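Local structure of Rod shape-determining protein (MreC) (Helicobacter pylori, 5LP5) at residues L128-Q133 and A235-H240; N132-I137 and C155-M160; L167-T172 and V180-P185; A187-G192 and S214-H219; V210-S215 and L227-L232. The protein binds penicillin-binding protein 2 to form a core cell wall synthesis complex and, as its name implies, is likely to take part in determining the rod shape of the cell. All blocks are in the same frame, centred on the assembly; numbering follows the deposited sequence.

Interaction 1: residues L128-Q133 and A235-H240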
# COMPACT_ATOMS: atom_id res chain seq x y z
N LEU C 128 24.41 -0.57 -22.10
CA LEU C 128 25.76 -1.08 -22.33
C LEU C 128 25.94 -2.47 -21.72
O LEU C 128 25.61 -2.71 -20.56
CB LEU C 128 26.82 -0.13 -21.76
CG LEU C 128 26.97 1.24 -22.47
CD1 LEU C 128 28.00 2.10 -21.76
CD2 LEU C 128 27.36 1.01 -23.92
N VAL C 129 26.49 -3.38 -22.51
CA VAL C 129 26.69 -4.77 -22.14
C VAL C 129 28.13 -5.14 -22.43
O VAL C 129 28.67 -4.73 -23.46
CB VAL C 129 25.75 -5.67 -22.99
CG1 VAL C 129 25.96 -7.15 -22.70
CG2 VAL C 129 24.31 -5.32 -22.71
N SER C 130 28.76 -5.91 -21.54
CA SER C 130 30.08 -6.45 -21.81
C SER C 130 30.12 -7.97 -21.83
O SER C 130 29.86 -8.59 -22.88
CB SER C 130 31.17 -5.85 -20.94
OG SER C 130 32.45 -6.17 -21.47
N HIS C 131 30.47 -8.60 -20.73
CA HIS C 131 30.67 -10.05 -20.79
C HIS C 131 29.36 -10.68 -20.42
O HIS C 131 29.22 -11.24 -19.34
CB HIS C 131 31.81 -10.48 -19.88
CG HIS C 131 33.17 -10.16 -20.42
ND1 HIS C 131 33.50 -8.91 -20.92
CD2 HIS C 131 34.28 -10.92 -20.54
CE1 HIS C 131 34.76 -8.93 -21.33
NE2 HIS C 131 35.25 -10.14 -21.11
N ASN C 132 28.39 -10.54 -21.32
CA ASN C 132 27.00 -10.94 -21.09
C ASN C 132 26.41 -10.39 -19.81
O ASN C 132 25.66 -11.09 -19.12
CB ASN C 132 26.88 -12.44 -21.16
CG ASN C 132 26.62 -12.93 -22.56
OD1 ASN C 132 25.70 -12.41 -23.22
ND2 ASN C 132 27.39 -13.95 -23.00
N GLN C 133 26.74 -9.13 -19.54
CA GLN C 133 26.36 -8.45 -18.30
C GLN C 133 26.02 -6.96 -18.58
O GLN C 133 26.58 -6.36 -19.47
CB GLN C 133 27.48 -8.58 -17.25
CG GLN C 133 27.14 -8.04 -15.88
CD GLN C 133 28.20 -8.36 -14.82
OE1 GLN C 133 28.08 -7.94 -13.64
NE2 GLN C 133 29.21 -9.16 -15.19
N ALA C 235 38.16 -3.78 -14.79
CA ALA C 235 38.67 -3.33 -16.08
C ALA C 235 38.48 -4.29 -17.24
O ALA C 235 38.54 -3.88 -18.40
CB ALA C 235 40.14 -2.97 -15.96
N LYS C 236 38.25 -5.57 -16.94
CA LYS C 236 38.10 -6.55 -18.00
C LYS C 236 36.87 -6.27 -18.85
O LYS C 236 36.92 -6.46 -20.04
CB LYS C 236 38.09 -7.97 -17.45
CG LYS C 236 39.44 -8.65 -17.55
CD LYS C 236 39.52 -9.92 -16.72
CE LYS C 236 40.72 -10.79 -17.06
NZ LYS C 236 40.44 -12.24 -16.80
N LEU C 237 35.80 -5.79 -18.21
CA LEU C 237 34.51 -5.57 -18.87
C LEU C 237 34.34 -4.20 -19.51
O LEU C 237 33.24 -3.88 -19.95
CB LEU C 237 33.36 -5.81 -17.88
CG LEU C 237 32.86 -7.27 -17.78
CD1 LEU C 237 33.89 -8.19 -17.16
CD2 LEU C 237 31.56 -7.34 -17.01
N LEU C 238 35.39 -3.37 -19.52
CA LEU C 238 35.30 -2.10 -20.22
C LEU C 238 35.81 -2.26 -21.64
O LEU C 238 35.67 -1.37 -22.48
CB LEU C 238 35.97 -0.99 -19.42
CG LEU C 238 35.07 -0.42 -18.31
CD1 LEU C 238 35.77 0.63 -17.46
CD2 LEU C 238 33.78 0.19 -18.85
N ARG C 239 36.39 -3.42 -21.94
CA ARG C 239 36.64 -3.81 -23.33
C ARG C 239 35.62 -4.85 -23.76
O ARG C 239 35.00 -5.50 -22.94
CB ARG C 239 38.07 -4.29 -23.52
CG ARG C 239 39.07 -3.14 -23.39
CD ARG C 239 40.51 -3.50 -23.66
NE ARG C 239 40.93 -4.75 -22.99
CZ ARG C 239 41.46 -4.85 -21.77
NH1 ARG C 239 41.63 -3.79 -21.00
NH2 ARG C 239 41.81 -6.05 -21.31
N HIS C 240 35.44 -4.97 -25.08
CA HIS C 240 34.45 -5.86 -25.69
C HIS C 240 33.01 -5.45 -25.38
O HIS C 240 32.21 -6.28 -24.97
CB HIS C 240 34.68 -7.31 -25.26
CG HIS C 240 36.01 -7.87 -25.66
ND1 HIS C 240 36.42 -7.94 -26.98
CD2 HIS C 240 37.01 -8.41 -24.93
CE1 HIS C 240 37.63 -8.47 -27.04
NE2 HIS C 240 38.01 -8.77 -25.81

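Interaction 2: residues N132-I137 and C155-M160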
# COMPACT_ATOMS: atom_id res chain seq x y z
N ASN C 132 28.39 -10.54 -21.32
CA ASN C 132 27.00 -10.94 -21.09
C ASN C 132 26.41 -10.39 -19.81
O ASN C 132 25.66 -11.09 -19.12
CB ASN C 132 26.88 -12.44 -21.16
CG ASN C 132 26.62 -12.93 -22.56
OD1 ASN C 132 25.70 -12.41 -23.22
ND2 ASN C 132 27.39 -13.95 -23.00
N GLN C 133 26.74 -9.13 -19.54
CA GLN C 133 26.36 -8.45 -18.30
C GLN C 133 26.02 -6.96 -18.58
O GLN C 133 26.58 -6.36 -19.47
CB GLN C 133 27.48 -8.58 -17.25
CG GLN C 133 27.14 -8.04 -15.88
CD GLN C 133 28.20 -8.36 -14.82
OE1 GLN C 133 28.08 -7.94 -13.64
NE2 GLN C 133 29.21 -9.16 -15.19
N ALA C 134 25.10 -6.38 -17.80
CA ALA C 134 24.83 -4.95 -17.87
C ALA C 134 25.89 -4.17 -17.09
O ALA C 134 26.07 -4.40 -15.86
CB ALA C 134 23.45 -4.65 -17.34
N ILE C 135 26.58 -3.26 -17.78
CA ILE C 135 27.59 -2.37 -17.15
C ILE C 135 27.12 -0.93 -16.97
O ILE C 135 27.69 -0.21 -16.17
CB ILE C 135 28.94 -2.34 -17.90
CG1 ILE C 135 28.79 -1.77 -19.33
CG2 ILE C 135 29.52 -3.74 -17.96
CD1 ILE C 135 30.11 -1.52 -20.03
N GLY C 136 26.10 -0.51 -17.70
CA GLY C 136 25.59 0.87 -17.57
C GLY C 136 24.79 1.31 -18.78
O GLY C 136 24.24 0.49 -19.49
N ILE C 137 24.70 2.60 -18.99
CA ILE C 137 23.94 3.13 -20.11
C ILE C 137 24.74 4.14 -20.88
O ILE C 137 25.80 4.57 -20.44
CB ILE C 137 22.63 3.83 -19.64
CG1 ILE C 137 22.96 5.09 -18.84
CG2 ILE C 137 21.79 2.87 -18.81
CD1 ILE C 137 21.75 5.85 -18.37
N CYS C 155 23.06 6.77 -14.16
CA CYS C 155 22.84 5.41 -14.61
C CYS C 155 21.67 4.83 -13.88
O CYS C 155 21.71 4.67 -12.67
CB CYS C 155 24.08 4.55 -14.39
SG CYS C 155 23.76 2.81 -14.68
N ALA C 156 20.61 4.52 -14.62
CA ALA C 156 19.40 3.91 -14.07
C ALA C 156 18.69 3.10 -15.14
O ALA C 156 18.65 3.47 -16.30
CB ALA C 156 18.46 4.98 -13.53
N TYR C 157 18.13 1.96 -14.74
CA TYR C 157 17.38 1.14 -15.66
C TYR C 157 16.54 0.10 -14.93
O TYR C 157 16.63 -0.01 -13.72
CB TYR C 157 18.31 0.48 -16.66
CG TYR C 157 19.50 -0.26 -16.09
CD1 TYR C 157 19.43 -1.62 -15.82
CD2 TYR C 157 20.71 0.37 -15.88
CE1 TYR C 157 20.52 -2.32 -15.33
CE2 TYR C 157 21.82 -0.32 -15.41
CZ TYR C 157 21.72 -1.66 -15.12
OH TYR C 157 22.83 -2.33 -14.68
N SER C 158 15.67 -0.60 -15.67
CA SER C 158 14.69 -1.52 -15.07
C SER C 158 15.19 -2.95 -14.99
O SER C 158 15.61 -3.52 -15.98
CB SER C 158 13.39 -1.52 -15.86
OG SER C 158 12.44 -2.30 -15.14
N VAL C 159 15.10 -3.55 -13.80
CA VAL C 159 15.53 -4.93 -13.58
C VAL C 159 14.44 -5.78 -12.91
O VAL C 159 13.45 -5.24 -12.40
CB VAL C 159 16.81 -4.99 -12.74
CG1 VAL C 159 17.94 -4.29 -13.47
CG2 VAL C 159 16.58 -4.41 -11.35
N MET C 160 14.62 -7.10 -12.95
CA MET C 160 13.70 -8.05 -12.30
C MET C 160 14.46 -9.12 -11.51
O MET C 160 15.50 -9.60 -11.93
CB MET C 160 12.79 -8.72 -13.33
CG MET C 160 13.52 -9.49 -14.43
SD MET C 160 12.35 -9.96 -15.70
CE MET C 160 13.41 -10.91 -16.78

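Interaction 3: residues L167-T172 and V180-P185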
# COMPACT_ATOMS: atom_id res chain seq x y z
N LEU C 167 10.04 -6.61 -9.68
CA LEU C 167 10.53 -5.44 -10.42
C LEU C 167 11.11 -4.38 -9.51
O LEU C 167 10.66 -4.19 -8.38
CB LEU C 167 9.38 -4.84 -11.22
CG LEU C 167 8.90 -5.69 -12.42
CD1 LEU C 167 7.62 -5.15 -13.04
CD2 LEU C 167 10.03 -5.86 -13.48
N GLY C 168 12.14 -3.70 -10.00
CA GLY C 168 12.71 -2.55 -9.30
C GLY C 168 13.46 -1.68 -10.30
O GLY C 168 13.44 -1.95 -11.51
N PHE C 169 14.12 -0.64 -9.80
CA PHE C 169 14.96 0.21 -10.65
C PHE C 169 16.36 0.36 -10.11
O PHE C 169 16.55 0.49 -8.89
CB PHE C 169 14.36 1.60 -10.84
CG PHE C 169 13.07 1.61 -11.59
CD1 PHE C 169 13.06 1.55 -12.98
CD2 PHE C 169 11.86 1.70 -10.92
CE1 PHE C 169 11.88 1.58 -13.68
CE2 PHE C 169 10.67 1.71 -11.62
CZ PHE C 169 10.69 1.66 -13.01
N ILE C 170 17.33 0.34 -11.01
CA ILE C 170 18.71 0.37 -10.59
C ILE C 170 19.05 1.79 -10.18
O ILE C 170 18.75 2.76 -10.86
CB ILE C 170 19.66 -0.11 -11.72
CG1 ILE C 170 19.67 -1.65 -11.83
CG2 ILE C 170 21.06 0.42 -11.57
CD1 ILE C 170 20.46 -2.38 -10.77
N GLY C 171 19.68 1.91 -9.03
CA GLY C 171 20.31 3.12 -8.61
C GLY C 171 21.61 2.77 -7.92
O GLY C 171 22.27 1.78 -8.25
N THR C 172 21.97 3.58 -6.94
CA THR C 172 23.21 3.44 -6.22
C THR C 172 23.05 4.15 -4.90
O THR C 172 21.99 4.68 -4.61
CB THR C 172 24.40 4.00 -7.04
OG1 THR C 172 25.64 3.69 -6.39
CG2 THR C 172 24.27 5.50 -7.27
N VAL C 180 19.14 -2.13 -6.19
CA VAL C 180 17.80 -2.15 -6.79
C VAL C 180 16.84 -1.47 -5.82
O VAL C 180 16.69 -1.88 -4.67
CB VAL C 180 17.29 -3.57 -7.08
CG1 VAL C 180 15.91 -3.52 -7.70
CG2 VAL C 180 18.25 -4.32 -7.99
N ASP C 181 16.19 -0.44 -6.31
CA ASP C 181 15.31 0.39 -5.50
C ASP C 181 13.85 0.16 -5.88
O ASP C 181 13.56 -0.39 -6.95
CB ASP C 181 15.69 1.86 -5.73
CG ASP C 181 16.45 2.45 -4.57
OD1 ASP C 181 16.00 2.19 -3.43
OD2 ASP C 181 17.47 3.16 -4.80
N PHE C 182 12.97 0.58 -4.98
CA PHE C 182 11.53 0.69 -5.23
C PHE C 182 10.77 -0.63 -5.44
O PHE C 182 9.84 -0.71 -6.22
CB PHE C 182 11.25 1.66 -6.37
CG PHE C 182 11.99 2.96 -6.26
CD1 PHE C 182 12.03 3.69 -5.06
CD2 PHE C 182 12.74 3.41 -7.34
CE1 PHE C 182 12.75 4.86 -4.98
CE2 PHE C 182 13.44 4.61 -7.27
CZ PHE C 182 13.44 5.34 -6.09
N ILE C 183 11.15 -1.62 -4.67
CA ILE C 183 10.52 -2.94 -4.69
C ILE C 183 9.33 -3.00 -3.73
O ILE C 183 9.40 -2.49 -2.61
CB ILE C 183 11.53 -4.00 -4.23
CG1 ILE C 183 12.83 -3.89 -5.02
CG2 ILE C 183 10.97 -5.39 -4.33
CD1 ILE C 183 14.01 -4.61 -4.39
N VAL C 184 8.26 -3.65 -4.16
CA VAL C 184 7.07 -3.76 -3.30
C VAL C 184 7.40 -4.47 -2.00
O VAL C 184 8.11 -5.45 -2.00
CB VAL C 184 5.88 -4.48 -4.02
CG1 VAL C 184 5.45 -3.73 -5.26
CG2 VAL C 184 6.25 -5.87 -4.43
N PRO C 185 6.87 -3.99 -0.88
CA PRO C 185 7.25 -4.57 0.41
C PRO C 185 6.78 -6.01 0.61
O PRO C 185 7.37 -6.75 1.40
CB PRO C 185 6.58 -3.64 1.44
CG PRO C 185 6.14 -2.45 0.67
CD PRO C 185 5.85 -2.95 -0.72

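Interaction 4: residues A187-G192 and S214-H219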
# COMPACT_ATOMS: atom_id res chain seq x y z
N ALA C 187 6.96 -8.40 -1.54
CA ALA C 187 7.67 -9.29 -2.46
C ALA C 187 8.66 -10.18 -1.75
O ALA C 187 9.30 -9.78 -0.78
CB ALA C 187 8.41 -8.50 -3.52
N GLU C 188 8.80 -11.40 -2.27
CA GLU C 188 9.62 -12.42 -1.64
C GLU C 188 10.95 -12.49 -2.36
O GLU C 188 11.03 -12.98 -3.48
CB GLU C 188 8.92 -13.77 -1.67
CG GLU C 188 7.84 -13.88 -0.62
CD GLU C 188 7.15 -15.22 -0.64
OE1 GLU C 188 6.97 -15.79 -1.74
OE2 GLU C 188 6.77 -15.69 0.45
N ILE C 189 11.98 -11.96 -1.71
CA ILE C 189 13.34 -11.98 -2.24
C ILE C 189 14.26 -12.75 -1.31
O ILE C 189 14.08 -12.72 -0.11
CB ILE C 189 13.90 -10.55 -2.32
CG1 ILE C 189 13.01 -9.63 -3.13
CG2 ILE C 189 15.30 -10.57 -2.91
CD1 ILE C 189 13.44 -8.19 -2.97
N ASN C 190 15.24 -13.42 -1.88
CA ASN C 190 16.21 -14.18 -1.11
C ASN C 190 17.64 -13.78 -1.44
O ASN C 190 17.95 -13.42 -2.60
CB ASN C 190 16.05 -15.67 -1.37
CG ASN C 190 14.67 -16.20 -1.02
OD1 ASN C 190 14.30 -16.29 0.17
ND2 ASN C 190 13.93 -16.68 -2.05
N ILE C 191 18.51 -13.83 -0.43
CA ILE C 191 19.91 -13.53 -0.66
C ILE C 191 20.45 -14.51 -1.70
O ILE C 191 20.25 -15.72 -1.57
CB ILE C 191 20.77 -13.65 0.63
CG1 ILE C 191 20.16 -12.88 1.78
CG2 ILE C 191 22.17 -13.14 0.34
CD1 ILE C 191 19.81 -11.47 1.40
N GLY C 192 21.09 -13.99 -2.74
CA GLY C 192 21.62 -14.80 -3.83
C GLY C 192 20.76 -14.83 -5.08
O GLY C 192 21.25 -15.24 -6.12
N SER C 214 22.51 -9.25 -2.27
CA SER C 214 23.38 -9.53 -1.13
C SER C 214 22.74 -9.12 0.20
O SER C 214 22.93 -9.80 1.20
CB SER C 214 24.75 -8.90 -1.31
OG SER C 214 24.86 -7.69 -0.65
N SER C 215 21.96 -8.04 0.22
CA SER C 215 21.25 -7.63 1.43
C SER C 215 20.00 -6.86 1.02
O SER C 215 19.81 -6.55 -0.15
CB SER C 215 22.13 -6.78 2.35
OG SER C 215 22.34 -5.48 1.79
N ILE C 216 19.14 -6.58 2.00
CA ILE C 216 17.82 -6.03 1.75
C ILE C 216 17.44 -5.00 2.82
O ILE C 216 17.38 -5.34 3.99
CB ILE C 216 16.77 -7.15 1.75
CG1 ILE C 216 17.13 -8.20 0.67
CG2 ILE C 216 15.39 -6.55 1.52
CD1 ILE C 216 16.22 -9.41 0.59
N GLU C 217 17.19 -3.77 2.42
CA GLU C 217 16.81 -2.68 3.33
C GLU C 217 15.29 -2.50 3.29
O GLU C 217 14.69 -2.54 2.22
CB GLU C 217 17.46 -1.35 2.91
CG GLU C 217 18.96 -1.34 2.67
CD GLU C 217 19.42 -0.12 1.84
OE1 GLU C 217 18.65 0.79 1.53
OE2 GLU C 217 20.60 -0.05 1.45
N ASP C 218 14.68 -2.33 4.45
CA ASP C 218 13.26 -1.96 4.51
C ASP C 218 13.14 -0.43 4.58
O ASP C 218 13.73 0.17 5.45
CB ASP C 218 12.61 -2.60 5.74
CG ASP C 218 11.08 -2.57 5.70
OD1 ASP C 218 10.47 -2.63 4.59
OD2 ASP C 218 10.48 -2.46 6.79
N HIS C 219 12.40 0.16 3.65
CA HIS C 219 12.04 1.57 3.75
C HIS C 219 10.52 1.75 3.89
O HIS C 219 9.96 2.80 3.57
CB HIS C 219 12.51 2.35 2.53
CG HIS C 219 13.99 2.29 2.29
ND1 HIS C 219 14.90 3.00 3.04
CD2 HIS C 219 14.70 1.63 1.35
CE1 HIS C 219 16.12 2.75 2.59
NE2 HIS C 219 16.03 1.92 1.56

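Interaction 5: residues V210-S215 and L227-L232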
# COMPACT_ATOMS: atom_id res chain seq x y z
N VAL C 210 22.66 -8.90 -14.36
CA VAL C 210 23.07 -7.70 -13.65
C VAL C 210 23.90 -8.03 -12.43
O VAL C 210 25.02 -7.53 -12.28
CB VAL C 210 21.87 -6.85 -13.24
CG1 VAL C 210 22.32 -5.64 -12.46
CG2 VAL C 210 21.14 -6.38 -14.48
N GLY C 211 23.33 -8.87 -11.55
CA GLY C 211 23.99 -9.24 -10.27
C GLY C 211 23.14 -10.13 -9.40
O GLY C 211 22.22 -10.77 -9.88
N GLU C 212 23.47 -10.20 -8.12
CA GLU C 212 22.76 -11.06 -7.17
C GLU C 212 22.47 -10.29 -5.89
O GLU C 212 23.27 -9.45 -5.48
CB GLU C 212 23.61 -12.29 -6.81
CG GLU C 212 23.91 -13.20 -8.00
CD GLU C 212 24.91 -14.30 -7.74
OE1 GLU C 212 25.08 -14.69 -6.54
OE2 GLU C 212 25.49 -14.76 -8.76
N VAL C 213 21.35 -10.59 -5.25
CA VAL C 213 20.96 -9.87 -4.06
C VAL C 213 21.88 -10.24 -2.90
O VAL C 213 22.05 -11.41 -2.60
CB VAL C 213 19.51 -10.18 -3.68
CG1 VAL C 213 19.11 -9.44 -2.39
CG2 VAL C 213 18.59 -9.78 -4.82
N SER C 214 22.51 -9.25 -2.27
CA SER C 214 23.38 -9.53 -1.13
C SER C 214 22.74 -9.12 0.20
O SER C 214 22.93 -9.80 1.20
CB SER C 214 24.75 -8.90 -1.31
OG SER C 214 24.86 -7.69 -0.65
N SER C 215 21.96 -8.04 0.22
CA SER C 215 21.25 -7.63 1.43
C SER C 215 20.00 -6.86 1.02
O SER C 215 19.81 -6.55 -0.15
CB SER C 215 22.13 -6.78 2.35
OG SER C 215 22.34 -5.48 1.79
N LEU C 227 23.24 -5.19 -4.38
CA LEU C 227 23.72 -6.30 -5.22
C LEU C 227 25.16 -6.63 -4.95
O LEU C 227 25.92 -5.79 -4.53
CB LEU C 227 23.57 -5.98 -6.71
CG LEU C 227 22.18 -5.56 -7.13
CD1 LEU C 227 22.12 -5.46 -8.64
CD2 LEU C 227 21.14 -6.56 -6.66
N LYS C 228 25.53 -7.86 -5.24
CA LYS C 228 26.92 -8.28 -5.30
C LYS C 228 27.13 -8.96 -6.67
O LYS C 228 26.16 -9.20 -7.38
CB LYS C 228 27.23 -9.23 -4.16
CG LYS C 228 26.42 -10.52 -4.17
CD LYS C 228 26.73 -11.44 -3.01
CE LYS C 228 25.58 -12.43 -2.79
NZ LYS C 228 25.78 -13.37 -1.63
N ASN C 229 28.37 -9.24 -7.05
CA ASN C 229 28.68 -9.80 -8.35
C ASN C 229 28.14 -8.96 -9.51
O ASN C 229 27.91 -9.50 -10.61
CB ASN C 229 28.09 -11.20 -8.48
CG ASN C 229 28.83 -12.21 -7.68
OD1 ASN C 229 30.03 -12.38 -7.88
ND2 ASN C 229 28.13 -12.88 -6.74
N ALA C 230 27.95 -7.66 -9.29
CA ALA C 230 27.58 -6.77 -10.38
C ALA C 230 28.83 -6.07 -10.84
O ALA C 230 29.81 -5.97 -10.09
CB ALA C 230 26.55 -5.76 -9.93
N PHE C 231 28.80 -5.58 -12.08
CA PHE C 231 29.92 -4.80 -12.58
C PHE C 231 30.04 -3.49 -11.84
O PHE C 231 29.08 -2.73 -11.76
CB PHE C 231 29.77 -4.49 -14.08
CG PHE C 231 30.78 -3.51 -14.57
CD1 PHE C 231 32.09 -3.92 -14.81
CD2 PHE C 231 30.46 -2.17 -14.74
CE1 PHE C 231 33.05 -3.01 -15.21
CE2 PHE C 231 31.41 -1.26 -15.12
CZ PHE C 231 32.69 -1.68 -15.39
N LEU C 232 31.22 -3.23 -11.28
CA LEU C 232 31.57 -1.88 -10.80
C LEU C 232 32.89 -1.36 -11.39
O LEU C 232 32.88 -0.57 -12.31
CB LEU C 232 31.64 -1.81 -9.24
CG LEU C 232 30.32 -1.87 -8.48
CD1 LEU C 232 30.53 -1.91 -6.98
CD2 LEU C 232 29.44 -0.68 -8.85
O HOH W 1 25.50 -11.62 0.84

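Interaction 1: residues L128-Q133 and A235-H240
L237 reaches across to S130, H131 and Q133 with every part of its side chain. Its CB lies 3.7 Å from S130 OG. One bond further on, L237 CG comes within 3.6 Å of H131 ND1, and there the chain forks. The CD1 branch passes over one face of the imidazole, 4.0 Å from the ring centroid and 22° off the ring normal, a CH-pi contact displaced toward the rim. The CD2 branch runs the other way, crossing the end of the Q133 side chain at about a right angle. The H131 ring is steered by more than this leucine: S130 OG accepts a hydrogen bond from H131 ND1 (3.0 Å) lying almost exactly in the ring plane, and R239 O sits at the ring edge, 3.8 Å from H131 CE1.

H131 is the centre of an inverse gamma turn in the loop that joins strand 125-129 to strand 134-141, while L237 belongs to a 3-10 segment shortly before strand 241-246 of the same barrel. Turn and 3-10 segment are tied by S130, whose hydroxyl also donates to L237 O at 2.9 Å. With OG anti to the backbone N (chi1 -166°), the hydroxyl points across the interface, though it meets the carbonyl from above its plane. The buried S130 OG accepts one hydrogen bond from the imidazole and donates another to the backbone. H240 brings its CB to 4.3 Å from H131 CE1. Beyond L237, F231 packs on the leucine, and A235 and L238 rest on L167 of a second copy of the protein.

Interaction 2: residues N132-I137 and C155-M160
Y157 extends its ring toward strand 134-141 and meets it at two places, A134 near the phenol end and I137 near the base. A134 CB lies 3.6 Å from Y157 OH, and I137 CG2 is 4.0 Å from Y157 CD2. Both methyl groups approach the aromatic ring obliquely, and the isoleucine and tyrosine side chains run at a slant to one another. Y157 CG stands between its backbone N and carbonyl carbon (chi1 52°), which directs the ring toward A134 and I137. I137 divides its two arms between neighbours: while CG2 serves the tyrosine, CD1 reaches the backbone of C155, 3.9 Å from its CA. C155 answers with its sulfur, which lies anti to the backbone N (chi1 170°) and rests 3.9 Å from G136 CA; the backbone angles of this glycine would press a CB on the carbonyl O of I135. The touching parts run 117° apart, so contact is made by side chains reaching over and not by strand pairing. Segment 132-137 belongs to one barrel and segment 155-160 leads into the other. F204 packs edge-to-face with Y157, while Y134 and Q139 of the PBP2 chain cover A156 and I137. Direct contact is by van der Waals packing, while N150, bonded through OD1 to Y157 OH and through ND2 to A134 O, makes the polar link.

Interaction 3: residues L167-T172 and V180-P185
F169 and D181 form an antiparallel hydrogen-bonded pair, the axes of their strands running 145° apart. F169 N donates to D181 O at 2.9 Å and D181 N to F169 O at 2.8 Å, both bonds close to straight. In the next pair, I170 and V180, no backbone bond is made; instead I170 CD1 meets V180 CG2 at 4.0 Å on the buried face, where L227 and V159 join them. V180 CG1, anti to its backbone N (chi1 180°), lies 3.7 Å from G168 CA, over a residue that has no side chain to oppose it. F169 and D181 share the other face; F182 turns toward strand 166-172, and its side chain crosses that of F169 at about a right angle, with F169 CD2 at the F182 ring edge, 4.1 Å from F182 CD2. D181 CB lies over the centre of that ring, while D181 OD1 is held by S224 on the neighbouring strand. Y134 of the PBP2 chain stacks on F169, and Y127 of that chain bonds to F182 O through OH. Strands 166-172 and 178-183 make a beta hairpin of a closed antiparallel barrel that also forms part of the PBP2-binding surface.

Interaction 4: residues A187-G192 and S214-H219
The carbonyl oxygen of S214 is approached by two arms of I191. I191 CG2 and I191 CD1 each lie 3.5 Å from S214 O, so both arms press on it from the same side. They do so because both torsions of I191 are bent (chi1 -50°, chi2 -50°), folding CD1 back over the strand instead of letting it extend away. The same CD1 carries on to I216, 4.2 Å from I216 CD1. I216 CD1 also touches I189, its nearest partner being I189 CG2 at 3.8 Å, and these two side chains slant across each other. A small apolar cluster of three isoleucines results, partly open at the surface. Here strand 209-218 carries a classic beta bulge: S214 and S215 both face V226 of the adjacent strand 223-228 in the second barrel. Segment 187-192 lies in the loop between strand 178-183 and strand 194-197, and G192 ties it to strand 209-218 by a backbone bond with V213. Within the loop, N190 N is held by D193 OD2. At the far end of segment 214-219, H219 NE2 donates to E217 OE1 at 2.9 Å, using the anti lone pair of the carboxylate; with an angle of 133° at the hydrogen, the bond is bent. The H219 ring in turn stacks on Y222.

Interaction 5: residues V210-S215 and L227-L232
E212 and K228 form an antiparallel hydrogen-bonded pair, K228 N donating to E212 O at 2.8 Å and E212 N to K228 O at 3.0 Å. On the same face, the lysine chain runs extended beyond CG alongside S214, and K228 CD packs 3.6 Å from S214 CB. At its tip K228 NZ donates to a water 3.0 Å away, which links it back to the carbonyl of S214. E212 turns its carboxylate toward N229, yet E212 OE1 stays 3.6 Å from N229 ND2, and the carboxylate and amide planes lie 44° apart, so this is proximity and not a bond. K228 NZ lies 5.1 Å from E212 OE1, not in contact, though the opposite charges may attract each other. Away from these polar groups, L227 CD1 meets V210 CG1 at 3.8 Å, and L227 also packs on L178, V180 and V195 in the barrel. As the strand gives way to a loop, A230 CA makes a CA-H...O contact with V210 O at 3.3 Å. Further out, V210 and G211 both face V195 in a classic beta bulge, and F231 O accepts from N150 ND2. Strands 209-218 and 223-228 form a beta hairpin of the closed second barrel of MreC, its pairing interrupted by the S214/S215 bulge, while the V210/G211 bulge lies toward strand 194-197.

The chain builds two closed antiparallel barrels, and the contacts spread over both and their junction. Interaction 1 lies on the first barrel and spans a long loop of chain that encloses interactions 3, 4 and 5. Interaction 2 starts from the same 132-137 region, shares N132 and Q133 with it, and sits about 2 Å from the chain centre, where the barrels meet. Interactions 3, 4 and 5 belong to the second barrel, with centres 10 to 13 Å apart; interactions 4 and 5 share strand 209-218. Strands 158-161 and 166-172 pair side by side, linking interactions 2 and 3, both of which also touch PBP2.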